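Local atomic coordinates of lipase-esterase related protein (PDB entry 3E0X), a protein that probably acts as a hydrolase of the alpha/beta hydrolase fold, though its natural substrate is unknown. Residues F21-G24 and S25-L29; F32-L35 and E36-L39; F128-K131 and I132-Q136; E155-F158 and E159-E162; V237-E240 and I241-F244. One frame throughout, in Å; residues are numbered along the deposited sequence.

Interaction 1: F21-G24 and S25-L29. With OXE (ortho-xylene), chain C.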
loop_
_atom_site.group_PDB
_atom_site.type_symbol
_atom_site.label_atom_id
_atom_site.label_comp_id
_atom_site.label_asym_id
_atom_site.label_seq_id
_atom_site.Cartn_x
_atom_site.Cartn_y
_atom_site.Cartn_z
ATOM N N PHE A 21 5.786 3.359 -5.047
ATOM C CA PHE A 21 4.802 2.341 -4.685
ATOM C C PHE A 21 5.229 1.640 -3.419
ATOM O O PHE A 21 6.367 1.139 -3.329
ATOM C CB PHE A 21 4.699 1.279 -5.793
ATOM C CG PHE A 21 4.213 1.813 -7.136
ATOM C CD1 PHE A 21 2.916 1.533 -7.587
ATOM C CD2 PHE A 21 5.059 2.543 -7.983
ATOM C CE1 PHE A 21 2.467 1.991 -8.846
ATOM C CE2 PHE A 21 4.623 2.986 -9.228
ATOM C CZ PHE A 21 3.349 2.721 -9.670
ATOM N N VAL A 22 4.289 1.523 -2.484
ATOM C CA VAL A 22 4.529 0.870 -1.211
ATOM C C VAL A 22 3.502 -0.247 -1.044
ATOM O O VAL A 22 2.289 0.003 -0.955
ATOM C CB VAL A 22 4.368 1.862 -0.044
ATOM C CG1 VAL A 22 4.596 1.153 1.271
ATOM C CG2 VAL A 22 5.323 3.041 -0.200
ATOM N N HIS A 23 4.010 -1.472 -0.952
ATOM C CA HIS A 23 3.159 -2.659 -0.901
ATOM C C HIS A 23 2.552 -2.849 0.493
ATOM O O HIS A 23 2.755 -2.036 1.401
ATOM C CB HIS A 23 3.987 -3.884 -1.299
ATOM C CG HIS A 23 5.011 -4.239 -0.281
ATOM N ND1 HIS A 23 6.356 -3.929 -0.391
ATOM C CD2 HIS A 23 4.868 -4.866 0.907
ATOM C CE1 HIS A 23 6.994 -4.387 0.678
ATOM N NE2 HIS A 23 6.106 -4.930 1.491
ATOM N N GLY A 24 1.846 -3.960 0.656
ATOM C CA GLY A 24 1.069 -4.191 1.870
ATOM C C GLY A 24 1.512 -5.395 2.681
ATOM O O GLY A 24 2.657 -5.873 2.579
ATOM N N SER A 25 0.590 -5.856 3.519
ATOM C CA SER A 25 0.865 -6.889 4.496
ATOM C C SER A 25 1.270 -8.182 3.831
ATOM O O SER A 25 0.579 -8.667 2.916
ATOM C CB SER A 25 -0.403 -7.162 5.287
ATOM O OG SER A 25 -0.830 -5.961 5.882
ATOM N N GLY A 26 2.404 -8.731 4.263
ATOM C CA GLY A 26 2.764 -10.090 3.853
ATOM C C GLY A 26 3.142 -10.210 2.387
ATOM O O GLY A 26 3.246 -11.331 1.850
ATOM N N CYS A 27 3.317 -9.084 1.699
ATOM C CA CYS A 27 3.752 -9.159 0.308
ATOM C C CYS A 27 4.993 -8.318 0.079
ATOM O O CYS A 27 5.726 -8.088 1.004
ATOM C CB CYS A 27 2.623 -8.916 -0.683
ATOM S SG CYS A 27 1.758 -7.388 -0.488
ATOM N N ASN A 28 5.252 -7.964 -1.167
ATOM C CA ASN A 28 6.460 -7.249 -1.541
ATOM C C ASN A 28 6.169 -6.471 -2.821
ATOM O O ASN A 28 5.028 -6.423 -3.268
ATOM C CB ASN A 28 7.591 -8.254 -1.741
ATOM C CG ASN A 28 7.150 -9.440 -2.556
ATOM O OD1 ASN A 28 6.760 -9.300 -3.719
ATOM N ND2 ASN A 28 7.189 -10.623 -1.944
ATOM N N LEU A 29 7.187 -5.843 -3.415
ATOM C CA LEU A 29 6.912 -4.971 -4.565
ATOM C C LEU A 29 6.339 -5.736 -5.767
ATOM O O LEU A 29 5.766 -5.126 -6.668
ATOM C CB LEU A 29 8.190 -4.204 -4.988
ATOM C CG LEU A 29 9.375 -5.042 -5.464
ATOM C CD1 LEU A 29 9.267 -5.429 -6.943
ATOM C CD2 LEU A 29 10.699 -4.289 -5.249
HETATM C C1 OXE C . -3.193 -8.396 2.180
HETATM C C2 OXE C . -2.152 -8.326 1.130
HETATM C C3 OXE C . -1.951 -9.405 0.273
HETATM C C4 OXE C . -2.761 -10.536 0.418
HETATM C C5 OXE C . -3.742 -10.618 1.413
HETATM C C6 OXE C . -3.977 -9.547 2.293
HETATM C "C1'" OXE C . -3.408 -7.203 3.078
HETATM C "C2'" OXE C . -1.308 -7.094 1.012
#

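Interaction 2: F32-L35 and E36-L39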
loop_
_atom_site.group_PDB
_atom_site.type_symbol
_atom_site.label_atom_id
_atom_site.label_comp_id
_atom_site.label_asym_id
_atom_site.label_seq_id
_atom_site.Cartn_x
_atom_site.Cartn_y
_atom_site.Cartn_z
ATOM N N PHE A 32 2.697 -5.332 -7.356
ATOM C CA PHE A 32 2.364 -4.253 -8.302
ATOM C C PHE A 32 2.633 -4.603 -9.767
ATOM O O PHE A 32 2.556 -3.741 -10.621
ATOM C CB PHE A 32 3.134 -2.989 -7.900
ATOM C CG PHE A 32 2.640 -2.345 -6.628
ATOM C CD1 PHE A 32 1.377 -1.764 -6.587
ATOM C CD2 PHE A 32 3.445 -2.308 -5.492
ATOM C CE1 PHE A 32 0.922 -1.128 -5.415
ATOM C CE2 PHE A 32 3.009 -1.664 -4.337
ATOM C CZ PHE A 32 1.726 -1.093 -4.297
ATOM N N GLY A 33 2.911 -5.879 -10.051
ATOM C CA GLY A 33 3.345 -6.292 -11.372
ATOM C C GLY A 33 2.373 -5.983 -12.492
ATOM O O GLY A 33 2.786 -5.726 -13.624
ATOM N N GLU A 34 1.076 -6.057 -12.207
ATOM C CA GLU A 34 0.101 -5.675 -13.228
ATOM C C GLU A 34 -0.094 -4.179 -13.299
ATOM O O GLU A 34 -0.156 -3.620 -14.374
ATOM C CB GLU A 34 -1.244 -6.359 -13.001
ATOM C CG GLU A 34 -1.221 -7.837 -13.243
ATOM C CD GLU A 34 -0.663 -8.234 -14.627
ATOM O OE1 GLU A 34 -1.265 -7.858 -15.645
ATOM O OE2 GLU A 34 0.364 -8.944 -14.665
ATOM N N LEU A 35 -0.160 -3.520 -12.137
ATOM C CA LEU A 35 -0.459 -2.103 -12.094
ATOM C C LEU A 35 0.634 -1.312 -12.795
ATOM O O LEU A 35 0.360 -0.352 -13.521
ATOM C CB LEU A 35 -0.619 -1.657 -10.644
ATOM C CG LEU A 35 -1.078 -0.220 -10.448
ATOM C CD1 LEU A 35 -2.448 -0.026 -11.058
ATOM C CD2 LEU A 35 -1.072 0.171 -8.992
ATOM N N GLU A 36 1.883 -1.742 -12.613
ATOM C CA GLU A 36 2.985 -1.021 -13.242
ATOM C C GLU A 36 2.899 -1.049 -14.783
ATOM O O GLU A 36 3.403 -0.149 -15.458
ATOM C CB GLU A 36 4.345 -1.519 -12.732
ATOM C CG GLU A 36 4.738 -2.884 -13.216
ATOM C CD GLU A 36 6.021 -3.348 -12.585
ATOM O OE1 GLU A 36 6.048 -3.528 -11.350
ATOM O OE2 GLU A 36 7.010 -3.512 -13.312
ATOM N N LYS A 37 2.211 -2.039 -15.352
ATOM C CA LYS A 37 2.091 -2.105 -16.814
ATOM C C LYS A 37 1.320 -0.925 -17.439
ATOM O O LYS A 37 1.468 -0.646 -18.643
ATOM C CB LYS A 37 1.457 -3.438 -17.251
ATOM C CG LYS A 37 2.241 -4.665 -16.836
ATOM C CD LYS A 37 1.462 -5.916 -17.239
ATOM C CE LYS A 37 2.271 -7.172 -17.001
ATOM N NZ LYS A 37 1.468 -8.361 -17.366
ATOM N N TYR A 38 0.509 -0.231 -16.637
ATOM C CA TYR A 38 -0.386 0.828 -17.135
ATOM C C TYR A 38 0.110 2.216 -16.730
ATOM O O TYR A 38 -0.533 3.232 -17.014
ATOM C CB TYR A 38 -1.837 0.581 -16.647
ATOM C CG TYR A 38 -2.321 -0.794 -17.070
ATOM C CD1 TYR A 38 -2.798 -1.007 -18.368
ATOM C CD2 TYR A 38 -2.238 -1.892 -16.210
ATOM C CE1 TYR A 38 -3.203 -2.295 -18.791
ATOM C CE2 TYR A 38 -2.636 -3.173 -16.629
ATOM C CZ TYR A 38 -3.117 -3.357 -17.921
ATOM O OH TYR A 38 -3.536 -4.601 -18.367
ATOM N N LEU A 39 1.281 2.241 -16.098
ATOM C CA LEU A 39 1.851 3.496 -15.581
ATOM C C LEU A 39 3.243 3.776 -16.149
ATOM O O LEU A 39 4.071 4.461 -15.522
ATOM C CB LEU A 39 1.870 3.448 -14.055
ATOM C CG LEU A 39 0.467 3.423 -13.434
ATOM C CD1 LEU A 39 0.491 3.098 -11.942
ATOM C CD2 LEU A 39 -0.248 4.762 -13.707
HETATM O O HOH W 1 -3.426 -6.479 -16.343
#

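Interaction 3: F128-K131 and I132-Q136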
loop_
_atom_site.group_PDB
_atom_site.type_symbol
_atom_site.label_atom_id
_atom_site.label_comp_id
_atom_site.label_asym_id
_atom_site.label_seq_id
_atom_site.Cartn_x
_atom_site.Cartn_y
_atom_site.Cartn_z
ATOM N N PHE A 128 -10.623 -14.333 12.627
ATOM C CA PHE A 128 -9.376 -14.288 11.865
ATOM C C PHE A 128 -8.232 -13.707 12.697
ATOM O O PHE A 128 -7.133 -14.270 12.735
ATOM C CB PHE A 128 -9.598 -13.472 10.601
ATOM C CG PHE A 128 -8.388 -13.334 9.722
ATOM C CD1 PHE A 128 -7.821 -14.441 9.110
ATOM C CD2 PHE A 128 -7.863 -12.076 9.452
ATOM C CE1 PHE A 128 -6.752 -14.321 8.277
ATOM C CE2 PHE A 128 -6.753 -11.934 8.606
ATOM C CZ PHE A 128 -6.199 -13.065 8.004
HETATM N N MSE A 129 -8.477 -12.566 13.332
HETATM C CA MSE A 129 -7.439 -11.935 14.127
HETATM C C MSE A 129 -7.097 -12.723 15.377
HETATM O O MSE A 129 -5.953 -12.714 15.810
HETATM C CB MSE A 129 -7.786 -10.487 14.460
HETATM C CG MSE A 129 -7.835 -9.588 13.215
HETATM SE SE MSE A 129 -6.137 -9.624 12.220
HETATM C CE MSE A 129 -4.960 -9.011 13.658
ATOM N N GLU A 130 -8.070 -13.411 15.976
ATOM C CA GLU A 130 -7.777 -14.309 17.105
ATOM C C GLU A 130 -6.760 -15.360 16.678
ATOM O O GLU A 130 -5.807 -15.652 17.395
ATOM C CB GLU A 130 -9.053 -14.992 17.619
ATOM C CG GLU A 130 -8.821 -15.979 18.764
ATOM C CD GLU A 130 -8.723 -15.306 20.135
ATOM O OE1 GLU A 130 -9.280 -14.195 20.301
ATOM O OE2 GLU A 130 -8.110 -15.897 21.052
ATOM N N LYS A 131 -6.994 -15.946 15.508
ATOM C CA LYS A 131 -6.034 -16.920 14.973
ATOM C C LYS A 131 -4.656 -16.295 14.805
ATOM O O LYS A 131 -3.653 -16.910 15.172
ATOM C CB LYS A 131 -6.514 -17.542 13.655
ATOM C CG LYS A 131 -7.780 -18.389 13.837
ATOM C CD LYS A 131 -8.456 -18.702 12.511
ATOM C CE LYS A 131 -9.869 -19.282 12.699
ATOM N NZ LYS A 131 -10.549 -19.502 11.403
ATOM N N ILE A 132 -4.602 -15.079 14.252
ATOM C CA ILE A 132 -3.339 -14.380 14.032
ATOM C C ILE A 132 -2.608 -14.204 15.373
ATOM O O ILE A 132 -1.387 -14.419 15.462
ATOM C CB ILE A 132 -3.589 -12.989 13.357
ATOM C CG1 ILE A 132 -4.055 -13.135 11.890
ATOM C CG2 ILE A 132 -2.329 -12.058 13.421
ATOM C CD1 ILE A 132 -3.071 -13.829 10.974
ATOM N N TYR A 133 -3.345 -13.781 16.405
ATOM C CA TYR A 133 -2.749 -13.641 17.741
ATOM C C TYR A 133 -2.225 -14.951 18.295
ATOM O O TYR A 133 -1.334 -14.945 19.170
ATOM C CB TYR A 133 -3.715 -13.022 18.753
ATOM C CG TYR A 133 -4.020 -11.588 18.455
ATOM C CD1 TYR A 133 -2.999 -10.695 18.115
ATOM C CD2 TYR A 133 -5.331 -11.116 18.515
ATOM C CE1 TYR A 133 -3.265 -9.391 17.842
ATOM C CE2 TYR A 133 -5.612 -9.800 18.223
ATOM C CZ TYR A 133 -4.557 -8.940 17.899
ATOM O OH TYR A 133 -4.778 -7.623 17.615
ATOM N N HIS A 134 -2.754 -16.065 17.775
ATOM C CA HIS A 134 -2.276 -17.406 18.167
ATOM C C HIS A 134 -1.283 -17.993 17.154
ATOM O O HIS A 134 -0.993 -19.191 17.163
ATOM C CB HIS A 134 -3.449 -18.342 18.453
ATOM C CG HIS A 134 -4.156 -18.003 19.721
ATOM N ND1 HIS A 134 -5.039 -16.948 19.826
ATOM C CD2 HIS A 134 -4.099 -18.568 20.954
ATOM C CE1 HIS A 134 -5.478 -16.868 21.072
ATOM N NE2 HIS A 134 -4.932 -17.841 21.773
ATOM N N ASN A 135 -0.768 -17.099 16.312
ATOM C CA ASN A 135 0.284 -17.377 15.351
ATOM C C ASN A 135 -0.163 -18.329 14.251
ATOM O O ASN A 135 0.655 -19.066 13.684
ATOM C CB ASN A 135 1.552 -17.870 16.046
ATOM C CG ASN A 135 2.810 -17.302 15.401
ATOM O OD1 ASN A 135 3.437 -17.959 14.574
ATOM N ND2 ASN A 135 3.154 -16.067 15.748
ATOM N N GLN A 136 -1.447 -18.236 13.902
ATOM C CA GLN A 136 -2.029 -19.094 12.871
ATOM C C GLN A 136 -2.648 -18.232 11.790
ATOM O O GLN A 136 -3.460 -17.346 12.084
ATOM C CB GLN A 136 -3.111 -20.013 13.466
ATOM C CG GLN A 136 -2.618 -20.990 14.568
ATOM C CD GLN A 136 -1.372 -21.798 14.173
ATOM O OE1 GLN A 136 -1.287 -22.352 13.064
ATOM N NE2 GLN A 136 -0.392 -21.856 15.082
HETATM O O HOH W 2 -5.597 -16.160 10.662
#

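Interaction 4: E155-F158 and E159-E162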
loop_
_atom_site.group_PDB
_atom_site.type_symbol
_atom_site.label_atom_id
_atom_site.label_comp_id
_atom_site.label_asym_id
_atom_site.label_seq_id
_atom_site.Cartn_x
_atom_site.Cartn_y
_atom_site.Cartn_z
ATOM N N GLU A 155 -4.090 -16.058 -9.366
ATOM C CA GLU A 155 -3.298 -17.220 -8.997
ATOM C C GLU A 155 -1.811 -16.877 -8.965
ATOM O O GLU A 155 -1.108 -17.196 -8.018
ATOM C CB GLU A 155 -3.550 -18.380 -9.952
ATOM C CG GLU A 155 -2.765 -19.591 -9.529
ATOM C CD GLU A 155 -3.212 -20.874 -10.212
ATOM O OE1 GLU A 155 -3.980 -20.818 -11.200
ATOM O OE2 GLU A 155 -2.783 -21.947 -9.743
ATOM N N LYS A 156 -1.359 -16.208 -10.013
ATOM C CA LYS A 156 0.032 -15.794 -10.146
ATOM C C LYS A 156 0.460 -14.850 -9.008
ATOM O O LYS A 156 1.511 -15.035 -8.380
ATOM C CB LYS A 156 0.203 -15.087 -11.498
ATOM C CG LYS A 156 1.601 -14.607 -11.795
ATOM C CD LYS A 156 1.619 -13.733 -13.039
ATOM C CE LYS A 156 2.999 -13.126 -13.228
ATOM N NZ LYS A 156 3.104 -12.338 -14.485
ATOM N N TYR A 157 -0.336 -13.819 -8.758
ATOM C CA TYR A 157 0.114 -12.838 -7.782
ATOM C C TYR A 157 -0.046 -13.273 -6.342
ATOM O O TYR A 157 0.727 -12.840 -5.466
ATOM C CB TYR A 157 -0.487 -11.456 -8.049
ATOM C CG TYR A 157 0.158 -10.846 -9.269
ATOM C CD1 TYR A 157 1.368 -10.158 -9.171
ATOM C CD2 TYR A 157 -0.414 -11.006 -10.535
ATOM C CE1 TYR A 157 1.982 -9.614 -10.313
ATOM C CE2 TYR A 157 0.191 -10.473 -11.678
ATOM C CZ TYR A 157 1.395 -9.770 -11.556
ATOM O OH TYR A 157 1.986 -9.223 -12.685
ATOM N N PHE A 158 -1.006 -14.156 -6.085
ATOM C CA PHE A 158 -1.089 -14.735 -4.757
ATOM C C PHE A 158 0.195 -15.486 -4.399
ATOM O O PHE A 158 0.626 -15.482 -3.237
ATOM C CB PHE A 158 -2.334 -15.611 -4.601
ATOM C CG PHE A 158 -2.729 -15.852 -3.163
ATOM C CD1 PHE A 158 -3.216 -14.807 -2.384
ATOM C CD2 PHE A 158 -2.638 -17.107 -2.601
ATOM C CE1 PHE A 158 -3.589 -15.009 -1.036
ATOM C CE2 PHE A 158 -2.999 -17.329 -1.273
ATOM C CZ PHE A 158 -3.488 -16.282 -0.493
ATOM N N GLU A 159 0.828 -16.104 -5.397
ATOM C CA GLU A 159 2.076 -16.851 -5.166
ATOM C C GLU A 159 3.268 -15.936 -4.887
ATOM O O GLU A 159 4.304 -16.402 -4.419
ATOM C CB GLU A 159 2.366 -17.826 -6.327
ATOM C CG GLU A 159 3.854 -18.160 -6.636
ATOM C CD GLU A 159 4.480 -19.254 -5.760
ATOM O OE1 GLU A 159 3.753 -20.163 -5.286
ATOM O OE2 GLU A 159 5.724 -19.216 -5.566
ATOM N N THR A 160 3.127 -14.631 -5.163
ATOM C CA THR A 160 4.222 -13.702 -4.846
ATOM C C THR A 160 4.272 -13.265 -3.376
ATOM O O THR A 160 5.247 -12.596 -2.938
ATOM C CB THR A 160 4.205 -12.406 -5.715
ATOM O OG1 THR A 160 3.144 -11.536 -5.292
ATOM C CG2 THR A 160 4.074 -12.722 -7.193
ATOM N N LEU A 161 3.248 -13.641 -2.609
ATOM C CA LEU A 161 3.203 -13.290 -1.201
ATOM C C LEU A 161 4.387 -13.951 -0.498
ATOM O O LEU A 161 4.876 -15.006 -0.927
ATOM C CB LEU A 161 1.914 -13.755 -0.550
ATOM C CG LEU A 161 0.784 -12.728 -0.516
ATOM C CD1 LEU A 161 0.463 -12.046 -1.845
ATOM C CD2 LEU A 161 -0.472 -13.369 0.098
ATOM N N GLU A 162 4.856 -13.328 0.575
ATOM C CA GLU A 162 5.963 -13.866 1.350
ATOM C C GLU A 162 5.679 -15.280 1.822
ATOM O O GLU A 162 4.561 -15.584 2.248
ATOM C CB GLU A 162 6.214 -12.961 2.560
ATOM C CG GLU A 162 6.708 -11.562 2.183
ATOM C CD GLU A 162 8.117 -11.568 1.611
ATOM O OE1 GLU A 162 8.988 -12.312 2.126
ATOM O OE2 GLU A 162 8.348 -10.860 0.626
#

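Interaction 5: V237-E240 and I241-F244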
loop_
_atom_site.group_PDB
_atom_site.type_symbol
_atom_site.label_atom_id
_atom_site.label_comp_id
_atom_site.label_asym_id
_atom_site.label_seq_id
_atom_site.Cartn_x
_atom_site.Cartn_y
_atom_site.Cartn_z
ATOM N N VAL A 237 -7.615 0.607 -12.102
ATOM C CA VAL A 237 -6.952 1.306 -10.989
ATOM C C VAL A 237 -5.959 2.351 -11.543
ATOM O O VAL A 237 -5.915 3.508 -11.064
ATOM C CB VAL A 237 -6.248 0.305 -10.061
ATOM C CG1 VAL A 237 -5.347 1.027 -9.050
ATOM C CG2 VAL A 237 -7.280 -0.554 -9.354
ATOM N N ALA A 238 -5.183 1.971 -12.551
ATOM C CA ALA A 238 -4.223 2.919 -13.139
ATOM C C ALA A 238 -4.933 4.145 -13.706
ATOM O O ALA A 238 -4.422 5.250 -13.567
ATOM C CB ALA A 238 -3.343 2.264 -14.181
ATOM N N GLU A 239 -6.106 3.971 -14.328
ATOM C CA GLU A 239 -6.855 5.119 -14.850
ATOM C C GLU A 239 -7.219 6.066 -13.714
ATOM O O GLU A 239 -7.164 7.310 -13.883
ATOM C CB GLU A 239 -8.085 4.633 -15.630
ATOM C CG GLU A 239 -7.719 3.972 -16.967
ATOM C CD GLU A 239 -6.845 4.888 -17.848
ATOM O OE1 GLU A 239 -7.273 6.039 -18.139
ATOM O OE2 GLU A 239 -5.734 4.451 -18.224
ATOM N N GLU A 240 -7.542 5.492 -12.552
ATOM C CA GLU A 240 -7.957 6.283 -11.401
ATOM C C GLU A 240 -6.775 6.884 -10.635
ATOM O O GLU A 240 -6.958 7.687 -9.701
ATOM C CB GLU A 240 -8.810 5.427 -10.471
ATOM C CG GLU A 240 -10.143 5.081 -11.096
ATOM C CD GLU A 240 -11.085 6.262 -11.229
ATOM O OE1 GLU A 240 -11.013 7.209 -10.406
ATOM O OE2 GLU A 240 -11.929 6.222 -12.148
ATOM N N ILE A 241 -5.564 6.494 -11.010
ATOM C CA ILE A 241 -4.351 7.167 -10.561
ATOM C C ILE A 241 -4.017 8.305 -11.536
ATOM O O ILE A 241 -3.745 9.438 -11.107
ATOM C CB ILE A 241 -3.187 6.168 -10.401
ATOM C CG1 ILE A 241 -3.498 5.248 -9.226
ATOM C CG2 ILE A 241 -1.882 6.904 -10.131
ATOM C CD1 ILE A 241 -2.592 4.039 -9.102
ATOM N N LYS A 242 -4.063 8.018 -12.839
ATOM C CA LYS A 242 -3.821 9.039 -13.875
ATOM C C LYS A 242 -4.740 10.243 -13.750
ATOM O O LYS A 242 -4.323 11.388 -14.025
ATOM C CB LYS A 242 -4.037 8.444 -15.260
ATOM C CG LYS A 242 -3.051 7.396 -15.617
ATOM C CD LYS A 242 -3.460 6.815 -16.932
ATOM C CE LYS A 242 -2.650 5.618 -17.219
ATOM N NZ LYS A 242 -2.892 5.192 -18.592
ATOM N N ASN A 243 -6.000 10.009 -13.401
ATOM C CA ASN A 243 -6.943 11.135 -13.314
ATOM C C ASN A 243 -6.744 12.033 -12.080
ATOM O O ASN A 243 -7.392 13.066 -11.963
ATOM C CB ASN A 243 -8.401 10.691 -13.505
ATOM C CG ASN A 243 -8.911 9.841 -12.388
ATOM O OD1 ASN A 243 -8.235 9.639 -11.388
ATOM N ND2 ASN A 243 -10.124 9.316 -12.553
ATOM N N PHE A 244 -5.835 11.626 -11.197
ATOM C CA PHE A 244 -5.594 12.300 -9.951
ATOM C C PHE A 244 -4.237 12.993 -9.906
ATOM O O PHE A 244 -4.128 14.073 -9.309
ATOM C CB PHE A 244 -5.652 11.253 -8.840
ATOM C CG PHE A 244 -5.306 11.777 -7.469
ATOM C CD1 PHE A 244 -4.243 11.232 -6.756
ATOM C CD2 PHE A 244 -6.063 12.781 -6.878
ATOM C CE1 PHE A 244 -3.931 11.684 -5.464
ATOM C CE2 PHE A 244 -5.756 13.233 -5.596
ATOM C CZ PHE A 244 -4.685 12.681 -4.898
#

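Interaction 1: F21-G24 and S25-L29
The His23 ring lies against the backbone of Asn28 where the chain turns back after strand 18-22. His23 CG lies between the backbone N and the carbonyl carbon (chi1 69°), which swings the ring over the returning backbone. From the base outward, His23 CB rests 3.4 Å from Asn28 O, and CG lies against the CA and carbonyl carbon of Asn28. On one branch ND1 approaches Leu29 N obliquely and makes a weak hydrogen bond to Leu47 O; on the other, CD2 and then NE2 run along the Cys27 carbonyl. CE1, between the two nitrogens, lies near Asn28 CA and Cys27 O. The His23 NE2 to Cys27 O distance is 3.2 Å, but the angle is too poor for a hydrogen bond. Asn28 CA sits over one face, 3.5 Å from the ring centroid and 9° off the normal, a CH-pi contact. This histidine-glycine pair after a central strand matches the oxyanion-hole loop of many alpha/beta hydrolases, and the bond from Ser25 N to Ser92 OG, in a GxSxG pattern, is consistent with that role. The loop reverses in a type II turn, Gly24 to Cys27, with Gly26 supplying the positive phi. Its closing bond is weak, Cys27 N to Gly24 O at 3.4 Å, as is that from Gly24 N to Cys27 SG at 3.6 Å. Asn28 ND2 donates to Glu162 OE2 and Thr160 O, and OD1 accepts from Lys30 N. At the pocket, Cys27 SG lies 3.4 Å from methyl C2' of the bound ortho-xylene, and Ser25 O approaches the same C2' to 3.1 Å.

Interaction 2: F32-L35 and E36-L39
Glu36 N donates to Phe32 O over 2.9 Å, one bond of the i to i+4 kind, after which the spacing shortens to i+3, with Lys37 N to Glu34 O and Tyr38 N to Leu35 O. Residues 33-35 thus keep helical backbone angles without the bonding of a regular helix. Glu34 and Lys37 run side by side and point the same way: Glu34 bends at chi2 (-53°) to bring its carboxylate beside the extended lysine. Lys37 NZ forms a salt bridge with Glu34 OE2 at 3.0 Å, meeting it on the syn side, 24° out of the carboxylate plane, and a weak bond to OE1. The same OE2 is bonded by Tyr157 OH, so the buried carboxylate has a hydroxyl and an ammonium partner at one oxygen. The stretch belongs to the connection between the parallel strands 18-22 and 43-47 of the alpha/beta hydrolase sheet, and it faces helix 234-242. A water 2.7 Å from Glu34 OE1 donates to it and lies 2.8 Å from Tyr38 OH, in the plane of the tyrosine ring. Deeper in, Leu35 CG meets Leu39 CD1 at 4.0 Å, and both side chains touch Phe21.

Interaction 3: F128-K131 and I132-Q136
Ile132 packs back on Phe128 and Met129 at the C-terminal end of helix 126-133, which closes in a Schellman motif. Ile132 N bonds to Phe128 O at 3.1 Å, and its CG1 branch lies over one face of the Phe128 ring. The other branch, CG2, comes to 4.0 Å from CE of Met129, a selenomethionine whose chain is bent at both chi2 (-57°) and chi3 so that its methyl curls toward the isoleucine. This buried side is closed by Leu172 of helix 165-177, which touches both Phe128 and Ile132. Tyr133 N continues the helical pattern with a bond of 2.9 Å to Met129 O; its hydroxyl bonds to Lys176 NZ. His134 leaves helical geometry, yet turns back to the helix end: ND1 donates to Glu130 O over 2.9 Å at an N-H...O angle of 164°. That acceptor lies in the imidazole plane, so the bond should restrict rotation of the ring; a weak bond from His134 N reaches the same oxygen. Asn135 has positive phi (67°), the C-prime position of the motif, and its N bonds to Ile132 O. Gln136 N then makes the defining i+5 bond, 2.9 Å to Lys131 O. The side chain of Lys131 leads away from this turn, its NZ forming a salt bridge with Asp138. A water bridges the turn to the helix, donating to Phe128 O and, at 2.8 Å, to Gln136 O.

Interaction 4: E155-F158 and E159-E162
The type I beta turn from Phe158 to Leu161 carries the chain out of helix 152-158, and its closing bond, Leu161 N to Phe158 O, measures 3.3 Å at a nearly straight 162°. The helical pattern is already fading just before it, since Glu159 N makes two weak bonds, to Glu155 O and Lys156 O. Tyr157 O is gripped twice by Thr160. The hydroxyl OG1 donates at 2.8 Å in the carbonyl plane, on a lone pair, whereas the backbone N comes from 3.0 Å and stands 69° out of that plane. The hydroxyl gets there because OG1 is set between the backbone N and the carbonyl carbon (chi1 74°), folding it back on the helix end. Phe158 and Leu161 slant across each other, with Leu161 CD2 at 3.7 Å from Phe158 CE1, approaching the ring obliquely. The phenyl ring continues onto helix 139-146, touching Leu142 among others, while Leu161 also meets Cys27 and Met168. Leu161 and Leu142 both line the ortho-xylene pocket, and the helices between strands 109-115 and 191-196 occupy the place where alpha/beta hydrolases typically carry their cap.

Interaction 5: V237-E240 and I241-F244
Asn243 holds CG between its backbone N and carbonyl carbon (chi1 68°), while Glu240 bends at chi2 (-70°), and together these torsions fold amide and carboxylate toward each other. Asn243 ND2 donates to Glu240 OE1 over 3.1 Å along a straight path of 168°. The acceptor lies in the amide plane, but the donor comes from above the carboxylate, the two planes being almost perpendicular. Glu240 OE1 also forms a salt bridge with Lys192 NZ, so the oxygen has an amide and an ammonium partner. Three residues apart in the same way, Glu239 is bent and Lys242 is extended, and NZ reaches Glu239 OE2 at 3.0 Å on the syn side. These pairs lie toward the C-terminal end of helix 234-242, the closing helix of this alpha/beta hydrolase chain, which packs against the sheet through strands 109-115, 191-196 and 217-222. Within it, Ala238 O accepts both Lys242 N, at 2.9 Å, and Ile241 N, at 3.1 Å. On the buried side Val237 CG1 and Ile241 CD1 meet at 4.1 Å, with Val237 also touching Leu115 and Ile241 touching Ile194. Asn243 N prolongs the bonding with 3.0 Å to Glu239 O.

Interactions 1 and 4 both contribute to the ortho-xylene pocket, one through the loop after strand 18-22 and the other through Leu161, and they are joined by Gly26 O to Glu162 N at 2.9 Å. Interaction 2 follows interaction 1 along the chain and packs against it, with Phe32 CE2 3.7 Å from Phe21 CB. It also reaches interaction 4 through the Glu34-Tyr157 bond, and meets interaction 5 where Leu35 CD1 lies 3.7 Å from Val237 CG1. Interaction 5 is remote from the ligand, the side chain of Val237 being about 14 Å from the ortho-xylene. Interaction 3 touches none of the others; its nearest atoms are about 9 Å from interactions 1 and 4.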